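Local coordinates for protein M32 carboxypeptidase (Chitinophagaceae bacterium, PDB 7A03) that probably acts as a metal-dependent carboxypeptidase of the M32 family, removing amino acids from the C-terminal ends of peptides, at residues 302-316 with 447-459. Sequence-based numbering, arbitrary orientation.
Sequences LWENNVGRSLNFWKF and IASGNYQPLLEWL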
ATOM      1  N   LEU A 302      -9.064   5.230  -1.224  1.00 12.20           N
ATOM      2  CA  LEU A 302     -10.127   6.112  -1.684  1.00 12.39           C
ATOM      3  C   LEU A 302     -11.351   5.299  -2.043  1.00 12.30           C
ATOM      4  O   LEU A 302     -12.480   5.657  -1.662  1.00 12.87           O
ATOM      5  CB  LEU A 302      -9.662   6.926  -2.891  1.00 12.43           C
ATOM      6  CG  LEU A 302     -10.656   7.923  -3.505  1.00 12.67           C
ATOM      7  CD1 LEU A 302      -9.899   9.112  -4.084  1.00 13.22           C
ATOM      8  CD2 LEU A 302     -11.496   7.271  -4.596  1.00 14.82           C
ATOM      9  N   TRP A 303     -11.149   4.182  -2.759  1.00 12.04           N
ATOM     10  CA  TRP A 303     -12.324   3.381  -3.091  1.00 13.17           C
ATOM     11  C   TRP A 303     -12.844   2.589  -1.894  1.00 12.72           C
ATOM     12  O   TRP A 303     -14.062   2.516  -1.676  1.00 12.10           O
ATOM     13  CB  TRP A 303     -12.012   2.454  -4.257  1.00 12.85           C
ATOM     14  CG  TRP A 303     -11.925   3.142  -5.582  1.00 11.77           C
ATOM     15  CD1 TRP A 303     -10.798   3.588  -6.204  1.00 11.74           C
ATOM     16  CD2 TRP A 303     -13.014   3.438  -6.467  1.00 11.89           C
ATOM     17  NE1 TRP A 303     -11.108   4.121  -7.434  1.00 12.32           N
ATOM     18  CE2 TRP A 303     -12.468   4.064  -7.605  1.00 11.92           C
ATOM     19  CE3 TRP A 303     -14.402   3.238  -6.404  1.00 13.72           C
ATOM     20  CZ2 TRP A 303     -13.252   4.470  -8.685  1.00 12.69           C
ATOM     21  CZ3 TRP A 303     -15.181   3.650  -7.485  1.00 12.60           C
ATOM     22  CH2 TRP A 303     -14.606   4.269  -8.597  1.00 12.92           C
ATOM     23  N   GLU A 304     -11.948   2.019  -1.086  1.00 11.88           N
ATOM     24  CA  GLU A 304     -12.398   1.168   0.009  1.00 11.89           C
ATOM     25  C   GLU A 304     -13.174   1.960   1.051  1.00 13.24           C
ATOM     26  O   GLU A 304     -14.197   1.491   1.570  1.00 12.27           O
ATOM     27  CB  GLU A 304     -11.195   0.484   0.664  1.00 11.77           C
ATOM     28  CG  GLU A 304     -11.608  -0.433   1.808  1.00 13.19           C
ATOM     29  CD  GLU A 304     -10.489  -0.739   2.777  1.00 16.90           C
ATOM     30  OE1 GLU A 304      -9.349  -0.301   2.526  1.00 14.77           O
ATOM     31  OE2 GLU A 304     -10.762  -1.407   3.804  1.00 14.67           O
ATOM     32  N   ASN A 305     -12.689   3.155   1.379  1.00 12.73           N
ATOM     33  CA  ASN A 305     -13.113   3.873   2.571  1.00 12.65           C
ATOM     34  C   ASN A 305     -13.857   5.161   2.247  1.00 12.90           C
ATOM     35  O   ASN A 305     -15.035   5.278   2.582  1.00 13.12           O
ATOM     36  CB  ASN A 305     -11.889   4.144   3.448  1.00 12.70           C
ATOM     37  CG  ASN A 305     -11.385   2.885   4.133  1.00 13.75           C
ATOM     38  OD1 ASN A 305     -12.068   1.852   4.144  1.00 14.84           O
ATOM     39  ND2 ASN A 305     -10.181   2.953   4.702  1.00 15.00           N
ATOM     40  N   ASN A 306     -13.202   6.127   1.599  1.00 12.98           N
ATOM     41  CA  ASN A 306     -13.876   7.394   1.304  1.00 13.21           C
ATOM     42  C   ASN A 306     -15.124   7.186   0.456  1.00 15.39           C
ATOM     43  O   ASN A 306     -16.107   7.923   0.609  1.00 15.74           O
ATOM     44  CB  ASN A 306     -12.911   8.360   0.628  1.00 13.24           C
ATOM     45  CG  ASN A 306     -11.654   8.561   1.437  1.00 13.25           C
ATOM     46  OD1 ASN A 306     -10.786   7.692   1.470  1.00 13.72           O
ATOM     47  ND2 ASN A 306     -11.578   9.684   2.144  1.00 15.69           N
ATOM     48  N   VAL A 307     -15.107   6.186  -0.431  1.00 14.48           N
ATOM     49  CA  VAL A 307     -16.306   5.752  -1.138  1.00 14.56           C
ATOM     50  C   VAL A 307     -16.951   4.579  -0.397  1.00 12.89           C
ATOM     51  O   VAL A 307     -18.101   4.668   0.053  1.00 13.61           O
ATOM     52  CB  VAL A 307     -15.975   5.387  -2.597  1.00 13.50           C
ATOM     53  CG1 VAL A 307     -17.227   4.882  -3.284  1.00 15.08           C
ATOM     54  CG2 VAL A 307     -15.397   6.606  -3.318  1.00 14.97           C
ATOM     55  N   GLY A 308     -16.203   3.487  -0.231  1.00 13.18           N
ATOM     56  CA  GLY A 308     -16.789   2.200   0.115  1.00 12.75           C
ATOM     57  C   GLY A 308     -17.336   2.084   1.520  1.00 12.71           C
ATOM     58  O   GLY A 308     -18.039   1.111   1.808  1.00 12.95           O
ATOM     59  N   ARG A 309     -17.027   3.020   2.411  1.00 12.92           N
ATOM     60  CA  ARG A 309     -17.607   3.010   3.748  1.00 13.62           C
ATOM     61  C   ARG A 309     -18.538   4.194   3.979  1.00 13.51           C
ATOM     62  O   ARG A 309     -18.980   4.428   5.114  1.00 14.04           O
ATOM     63  CB  ARG A 309     -16.503   2.944   4.811  1.00 13.16           C
ATOM     64  CG  ARG A 309     -15.685   1.645   4.752  1.00 12.86           C
ATOM     65  CD  ARG A 309     -14.716   1.492   5.948  1.00 13.77           C
ATOM     66  NE  ARG A 309     -13.779   0.408   5.655  1.00 12.64           N
ATOM     67  CZ  ARG A 309     -13.981  -0.885   5.935  1.00 12.54           C
ATOM     68  NH1 ARG A 309     -15.068  -1.281   6.591  1.00 15.58           N
ATOM     69  NH2 ARG A 309     -13.073  -1.779   5.575  1.00 13.42           N
ATOM     70  N   SER A 310     -18.846   4.940   2.925  1.00 14.48           N
ATOM     71  CA  SER A 310     -19.618   6.168   3.041  1.00 13.90           C
ATOM     72  C   SER A 310     -21.112   5.888   2.967  1.00 14.08           C
ATOM     73  O   SER A 310     -21.557   4.896   2.377  1.00 14.22           O
ATOM     74  CB  SER A 310     -19.226   7.144   1.935  1.00 14.82           C
ATOM     75  OG  SER A 310     -19.803   6.767   0.697  1.00 13.89           O
ATOM     76  N   LEU A 311     -21.884   6.771   3.604  1.00 14.46           N
ATOM     77  CA  LEU A 311     -23.333   6.624   3.588  1.00 14.69           C
ATOM     78  C   LEU A 311     -23.875   6.728   2.168  1.00 18.52           C
ATOM     79  O   LEU A 311     -24.762   5.955   1.780  1.00 17.30           O
ATOM     80  CB  LEU A 311     -23.976   7.672   4.499  1.00 15.13           C
ATOM     81  CG  LEU A 311     -25.498   7.578   4.600  1.00 18.55           C
ATOM     82  CD1 LEU A 311     -25.915   6.254   5.193  1.00 19.17           C
ATOM     83  CD2 LEU A 311     -26.021   8.723   5.447  1.00 22.73           C
ATOM     84  N   ASN A 312     -23.334   7.655   1.367  1.00 15.63           N
ATOM     85  CA  ASN A 312     -23.807   7.830  -0.006  1.00 17.70           C
ATOM     86  C   ASN A 312     -23.652   6.558  -0.825  1.00 15.38           C
ATOM     87  O   ASN A 312     -24.556   6.187  -1.577  1.00 17.33           O
ATOM     88  CB  ASN A 312     -23.067   8.978  -0.685  1.00 18.21           C
ATOM     89  CG  ASN A 312     -23.639  10.321  -0.335  1.00 24.48           C
ATOM     90  OD1 ASN A 312     -24.783  10.431   0.106  1.00 23.38           O
ATOM     91  ND2 ASN A 312     -22.838  11.362  -0.517  1.00 25.29           N
ATOM     92  N   PHE A 313     -22.509   5.878  -0.707  1.00 14.07           N
ATOM     93  CA  PHE A 313     -22.321   4.605  -1.409  1.00 14.33           C
ATOM     94  C   PHE A 313     -23.402   3.601  -1.008  1.00 14.14           C
ATOM     95  O   PHE A 313     -24.007   2.919  -1.854  1.00 14.01           O
ATOM     96  CB  PHE A 313     -20.931   4.063  -1.055  1.00 13.78           C
ATOM     97  CG  PHE A 313     -20.524   2.807  -1.790  1.00 12.98           C
ATOM     98  CD1 PHE A 313     -20.110   2.860  -3.107  1.00 12.83           C
ATOM     99  CD2 PHE A 313     -20.515   1.587  -1.132  1.00 13.48           C
ATOM    100  CE1 PHE A 313     -19.691   1.693  -3.780  1.00 14.23           C
ATOM    101  CE2 PHE A 313     -20.126   0.420  -1.785  1.00 15.86           C
ATOM    102  CZ  PHE A 313     -19.713   0.474  -3.118  1.00 16.05           C
ATOM    103  N   TRP A 314     -23.664   3.508   0.295  1.00 13.82           N
ATOM    104  CA  TRP A 314     -24.599   2.522   0.804  1.00 13.91           C
ATOM    105  C   TRP A 314     -26.067   2.888   0.576  1.00 14.22           C
ATOM    106  O   TRP A 314     -26.899   1.985   0.591  1.00 15.74           O
ATOM    107  CB  TRP A 314     -24.235   2.099   2.239  1.00 15.50           C
ATOM    108  CG  TRP A 314     -22.989   1.288   2.186  1.00 13.53           C
ATOM    109  CD1 TRP A 314     -21.706   1.693   2.473  1.00 13.83           C
ATOM    110  CD2 TRP A 314     -22.885  -0.046   1.695  1.00 13.25           C
ATOM    111  NE1 TRP A 314     -20.818   0.670   2.226  1.00 13.07           N
ATOM    112  CE2 TRP A 314     -21.516  -0.412   1.757  1.00 12.97           C
ATOM    113  CE3 TRP A 314     -23.814  -0.982   1.234  1.00 15.60           C
ATOM    114  CZ2 TRP A 314     -21.060  -1.666   1.352  1.00 14.44           C
ATOM    115  CZ3 TRP A 314     -23.364  -2.231   0.846  1.00 18.17           C
ATOM    116  CH2 TRP A 314     -22.001  -2.568   0.907  1.00 13.22           C
ATOM    117  N   LYS A 315     -26.397   4.148   0.287  1.00 14.49           N
ATOM    118  CA  LYS A 315     -27.779   4.458  -0.070  1.00 15.78           C
ATOM    119  C   LYS A 315     -28.223   3.648  -1.281  1.00 16.52           C
ATOM    120  O   LYS A 315     -29.354   3.159  -1.327  1.00 20.27           O
ATOM    121  CB  LYS A 315     -27.928   5.943  -0.355  1.00 17.12           C
ATOM    122  CG  LYS A 315     -27.904   6.802   0.885  1.00 21.11           C
ATOM    123  CD  LYS A 315     -28.049   8.274   0.544  1.00 23.19           C
ATOM    124  CE  LYS A 315     -27.644   9.163   1.706  1.00 30.00           C
ATOM    125  NZ  LYS A 315     -27.780  10.600   1.333  1.00 35.03           N
ATOM    126  N   PHE A 316     -27.335   3.474  -2.259  1.00 15.83           N
ATOM    127  CA  PHE A 316     -27.625   2.637  -3.414  1.00 19.06           C
ATOM    128  C   PHE A 316     -27.309   1.172  -3.156  1.00 14.90           C
ATOM    129  O   PHE A 316     -28.102   0.289  -3.516  1.00 17.82           O
ATOM    130  CB  PHE A 316     -26.833   3.149  -4.625  1.00 17.91           C
ATOM    131  CG  PHE A 316     -26.991   2.308  -5.863  1.00 17.57           C
ATOM    132  CD1 PHE A 316     -28.061   2.518  -6.720  1.00 20.56           C
ATOM    133  CD2 PHE A 316     -26.060   1.334  -6.188  1.00 16.95           C
ATOM    134  CE1 PHE A 316     -28.207   1.768  -7.862  1.00 20.00           C
ATOM    135  CE2 PHE A 316     -26.203   0.561  -7.338  1.00 18.26           C
ATOM    136  CZ  PHE A 316     -27.284   0.787  -8.179  1.00 20.45           C
ATOM    137  N   ILE A 447     -22.619   9.024  -6.982  1.00 15.46           N
ATOM    138  CA  ILE A 447     -22.299   7.924  -6.078  1.00 14.58           C
ATOM    139  C   ILE A 447     -23.556   7.380  -5.412  1.00 14.48           C
ATOM    140  O   ILE A 447     -23.788   6.163  -5.385  1.00 17.07           O
ATOM    141  CB  ILE A 447     -21.221   8.343  -5.060  1.00 16.23           C
ATOM    142  CG1 ILE A 447     -19.878   8.561  -5.760  1.00 16.43           C
ATOM    143  CG2 ILE A 447     -21.087   7.283  -3.971  1.00 15.57           C
ATOM    144  CD1 ILE A 447     -18.829   9.170  -4.856  1.00 16.29           C
ATOM    145  N   ALA A 448     -24.394   8.275  -4.873  1.00 15.26           N
ATOM    146  CA  ALA A 448     -25.633   7.860  -4.224  1.00 17.32           C
ATOM    147  C   ALA A 448     -26.602   7.197  -5.189  1.00 18.45           C
ATOM    148  O   ALA A 448     -27.523   6.505  -4.738  1.00 19.46           O
ATOM    149  CB  ALA A 448     -26.324   9.051  -3.541  1.00 16.18           C
ATOM    150  N   SER A 449     -26.431   7.394  -6.497  1.00 21.11           N
ATOM    151  CA  SER A 449     -27.276   6.738  -7.485  1.00 15.60           C
ATOM    152  C   SER A 449     -26.615   5.521  -8.131  1.00 17.32           C
ATOM    153  O   SER A 449     -27.191   4.930  -9.050  1.00 21.32           O
ATOM    154  CB  SER A 449     -27.738   7.729  -8.557  1.00 19.53           C
ATOM    155  OG  SER A 449     -26.677   8.075  -9.426  1.00 30.63           O
ATOM    156  N   GLY A 450     -25.423   5.137  -7.673  1.00 16.57           N
ATOM    157  CA  GLY A 450     -24.756   3.946  -8.165  1.00 18.25           C
ATOM    158  C   GLY A 450     -23.876   4.143  -9.380  1.00 13.58           C
ATOM    159  O   GLY A 450     -23.425   3.149  -9.963  1.00 17.54           O
ATOM    160  N   ASN A 451     -23.605   5.379  -9.780  1.00 16.59           N
ATOM    161  CA  ASN A 451     -22.772   5.651 -10.948  1.00 13.99           C
ATOM    162  C   ASN A 451     -21.395   6.088 -10.449  1.00 16.33           C
ATOM    163  O   ASN A 451     -21.245   7.190  -9.914  1.00 16.38           O
ATOM    164  CB  ASN A 451     -23.432   6.749 -11.783  1.00 15.40           C
ATOM    165  CG  ASN A 451     -22.680   7.039 -13.072  1.00 16.54           C
ATOM    166  OD1 ASN A 451     -21.775   6.293 -13.466  1.00 19.09           O
ATOM    167  ND2 ASN A 451     -23.043   8.135 -13.730  1.00 22.69           N
ATOM    168  N   TYR A 452     -20.394   5.219 -10.606  1.00 16.91           N
ATOM    169  CA  TYR A 452     -19.021   5.531 -10.225  1.00 16.91           C
ATOM    170  C   TYR A 452     -18.191   6.033 -11.393  1.00 17.76           C
ATOM    171  O   TYR A 452     -17.025   6.389 -11.206  1.00 16.46           O
ATOM    172  CB  TYR A 452     -18.366   4.309  -9.552  1.00 17.11           C
ATOM    173  CG  TYR A 452     -19.338   3.661  -8.600  1.00 13.82           C
ATOM    174  CD1 TYR A 452     -19.978   4.419  -7.636  1.00 13.13           C
ATOM    175  CD2 TYR A 452     -19.656   2.316  -8.695  1.00 16.92           C
ATOM    176  CE1 TYR A 452     -20.917   3.869  -6.788  1.00 13.75           C
ATOM    177  CE2 TYR A 452     -20.575   1.746  -7.841  1.00 16.91           C
ATOM    178  CZ  TYR A 452     -21.209   2.534  -6.887  1.00 14.02           C
ATOM    179  OH  TYR A 452     -22.139   1.970  -6.044  1.00 17.66           O
ATOM    180  N   GLN A 453     -18.783   6.116 -12.580  1.00 14.60           N
ATOM    181  CA  GLN A 453     -18.032   6.583 -13.739  1.00 16.79           C
ATOM    182  C   GLN A 453     -17.496   8.003 -13.599  1.00 18.65           C
ATOM    183  O   GLN A 453     -16.343   8.227 -13.998  1.00 16.96           O
ATOM    184  CB  GLN A 453     -18.853   6.378 -15.018  1.00 17.36           C
ATOM    185  CG  GLN A 453     -18.076   6.655 -16.315  1.00 17.72           C
ATOM    186  CD  GLN A 453     -18.052   8.134 -16.661  1.00 20.32           C
ATOM    187  OE1 GLN A 453     -18.917   8.903 -16.227  1.00 25.48           O
ATOM    188  NE2 GLN A 453     -17.046   8.546 -17.424  1.00 25.24           N
ATOM    189  N   PRO A 454     -18.233   8.989 -13.069  1.00 17.84           N
ATOM    190  CA  PRO A 454     -17.620  10.321 -12.919  1.00 15.12           C
ATOM    191  C   PRO A 454     -16.386  10.329 -12.034  1.00 15.32           C
ATOM    192  O   PRO A 454     -15.422  11.052 -12.328  1.00 16.12           O
ATOM    193  CB  PRO A 454     -18.765  11.182 -12.369  1.00 18.73           C
ATOM    194  CG  PRO A 454     -19.991  10.507 -12.900  1.00 18.19           C
ATOM    195  CD  PRO A 454     -19.683   9.032 -12.807  1.00 18.58           C
ATOM    196  N   LEU A 455     -16.372   9.506 -10.982  1.00 16.21           N
ATOM    197  CA  LEU A 455     -15.187   9.424 -10.134  1.00 15.69           C
ATOM    198  C   LEU A 455     -14.022   8.774 -10.877  1.00 13.85           C
ATOM    199  O   LEU A 455     -12.884   9.268 -10.816  1.00 15.61           O
ATOM    200  CB  LEU A 455     -15.514   8.663  -8.853  1.00 17.76           C
ATOM    201  CG  LEU A 455     -14.287   8.355  -7.993  1.00 14.86           C
ATOM    202  CD1 LEU A 455     -13.637   9.623  -7.482  1.00 15.73           C
ATOM    203  CD2 LEU A 455     -14.697   7.478  -6.856  1.00 16.03           C
ATOM    204  N   LEU A 456     -14.290   7.664 -11.590  1.00 13.93           N
ATOM    205  CA  LEU A 456     -13.221   7.001 -12.335  1.00 13.88           C
ATOM    206  C   LEU A 456     -12.660   7.933 -13.399  1.00 14.38           C
ATOM    207  O   LEU A 456     -11.445   8.009 -13.586  1.00 14.79           O
ATOM    208  CB  LEU A 456     -13.709   5.689 -12.957  1.00 14.80           C
ATOM    209  CG  LEU A 456     -12.611   4.974 -13.757  1.00 15.01           C
ATOM    210  CD1 LEU A 456     -11.417   4.669 -12.880  1.00 13.16           C
ATOM    211  CD2 LEU A 456     -13.179   3.704 -14.369  1.00 19.50           C
ATOM    212  N   GLU A 457     -13.533   8.656 -14.102  1.00 14.87           N
ATOM    213  CA  GLU A 457     -13.079   9.641 -15.075  1.00 15.33           C
ATOM    214  C   GLU A 457     -12.171  10.687 -14.433  1.00 18.62           C
ATOM    215  O   GLU A 457     -11.123  11.039 -14.993  1.00 16.75           O
ATOM    216  CB  GLU A 457     -14.288  10.302 -15.734  1.00 18.79           C
ATOM    217  CG  GLU A 457     -13.917  11.341 -16.774  1.00 22.96           C
ATOM    218  CD  GLU A 457     -15.116  12.035 -17.363  1.00 33.72           C
ATOM    219  OE1 GLU A 457     -16.078  12.318 -16.616  1.00 34.08           O
ATOM    220  OE2 GLU A 457     -15.102  12.281 -18.585  1.00 38.48           O
ATOM    221  N   TRP A 458     -12.558  11.215 -13.264  1.00 16.92           N
ATOM    222  CA  TRP A 458     -11.692  12.190 -12.601  1.00 16.82           C
ATOM    223  C   TRP A 458     -10.318  11.596 -12.288  1.00 15.07           C
ATOM    224  O   TRP A 458      -9.277  12.232 -12.523  1.00 15.81           O
ATOM    225  CB  TRP A 458     -12.388  12.719 -11.341  1.00 15.87           C
ATOM    226  CG  TRP A 458     -11.645  13.815 -10.663  1.00 14.59           C
ATOM    227  CD1 TRP A 458     -11.729  15.157 -10.924  1.00 17.46           C
ATOM    228  CD2 TRP A 458     -10.712  13.671  -9.586  1.00 16.58           C
ATOM    229  NE1 TRP A 458     -10.899  15.852 -10.075  1.00 18.91           N
ATOM    230  CE2 TRP A 458     -10.260  14.962  -9.250  1.00 17.01           C
ATOM    231  CE3 TRP A 458     -10.201  12.571  -8.879  1.00 17.77           C
ATOM    232  CZ2 TRP A 458      -9.340  15.186  -8.237  1.00 19.71           C
ATOM    233  CZ3 TRP A 458      -9.287  12.797  -7.866  1.00 15.85           C
ATOM    234  CH2 TRP A 458      -8.859  14.099  -7.561  1.00 20.34           C
ATOM    235  N   LEU A 459     -10.295  10.371 -11.777  1.00 13.12           N
ATOM    236  CA  LEU A 459      -9.020   9.720 -11.490  1.00 13.60           C
ATOM    237  C   LEU A 459      -8.212   9.493 -12.763  1.00 15.94           C
ATOM    238  O   LEU A 459      -6.984   9.628 -12.761  1.00 15.29           O
ATOM    239  CB  LEU A 459      -9.276   8.407 -10.757  1.00 12.56           C
ATOM    240  CG  LEU A 459      -9.910   8.538  -9.373  1.00 13.00           C
ATOM    241  CD1 LEU A 459     -10.424   7.167  -8.916  1.00 14.56           C
ATOM    242  CD2 LEU A 459      -8.923   9.127  -8.363  1.00 18.00           C
TER
HETATM  243  O   HOH W   1     -23.370   3.612  -4.486  1.00 14.56           O
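One face of the W303 indole carries L455, whose CD2 sits 3.8 Å from the centroid of the six-membered ring, while CB of Y452 meets the same ring at its edge. CD1 of L459 approaches obliquely, 3.5 Å from W303 NE1. The methyl of L455 that covers the indole also meets V307 CG2 tip to tip, and L302 CD2 at 3.9 Å, so this one methyl touches W303, V307 and L302, three side chains of helix 293-307. Further along, G450 CA lies over the centre of the F316 ring, 3.6 Å from its centroid. With CG anti to the backbone N (chi1 177°), F316 swings its ring out over this residue, the positive-phi glycine of the Schellman motif that follows helix 443-448; any CB on G450 would clash with the ring. An alanine in place of F316 would probably uncover G450 and open a gap beside the Schellman turn. The Y452 and F313 rings meet obliquely, their planes at 32°. A water links the Y452 hydroxyl to two backbone carbonyls: it accepts from Y452 OH (2.6 Å) and donates to F313 O and I447 O, and Y452 OH also bonds Q317. A448 CA makes a nearly straight C-H...O contact to N312 O at 3.3 Å. The chemistry is thus mainly apolar, joining the junction of helices 293-307 and 311-324 to that of helices 443-448 and 453-462, with the water bridging one carbonyl from each segment.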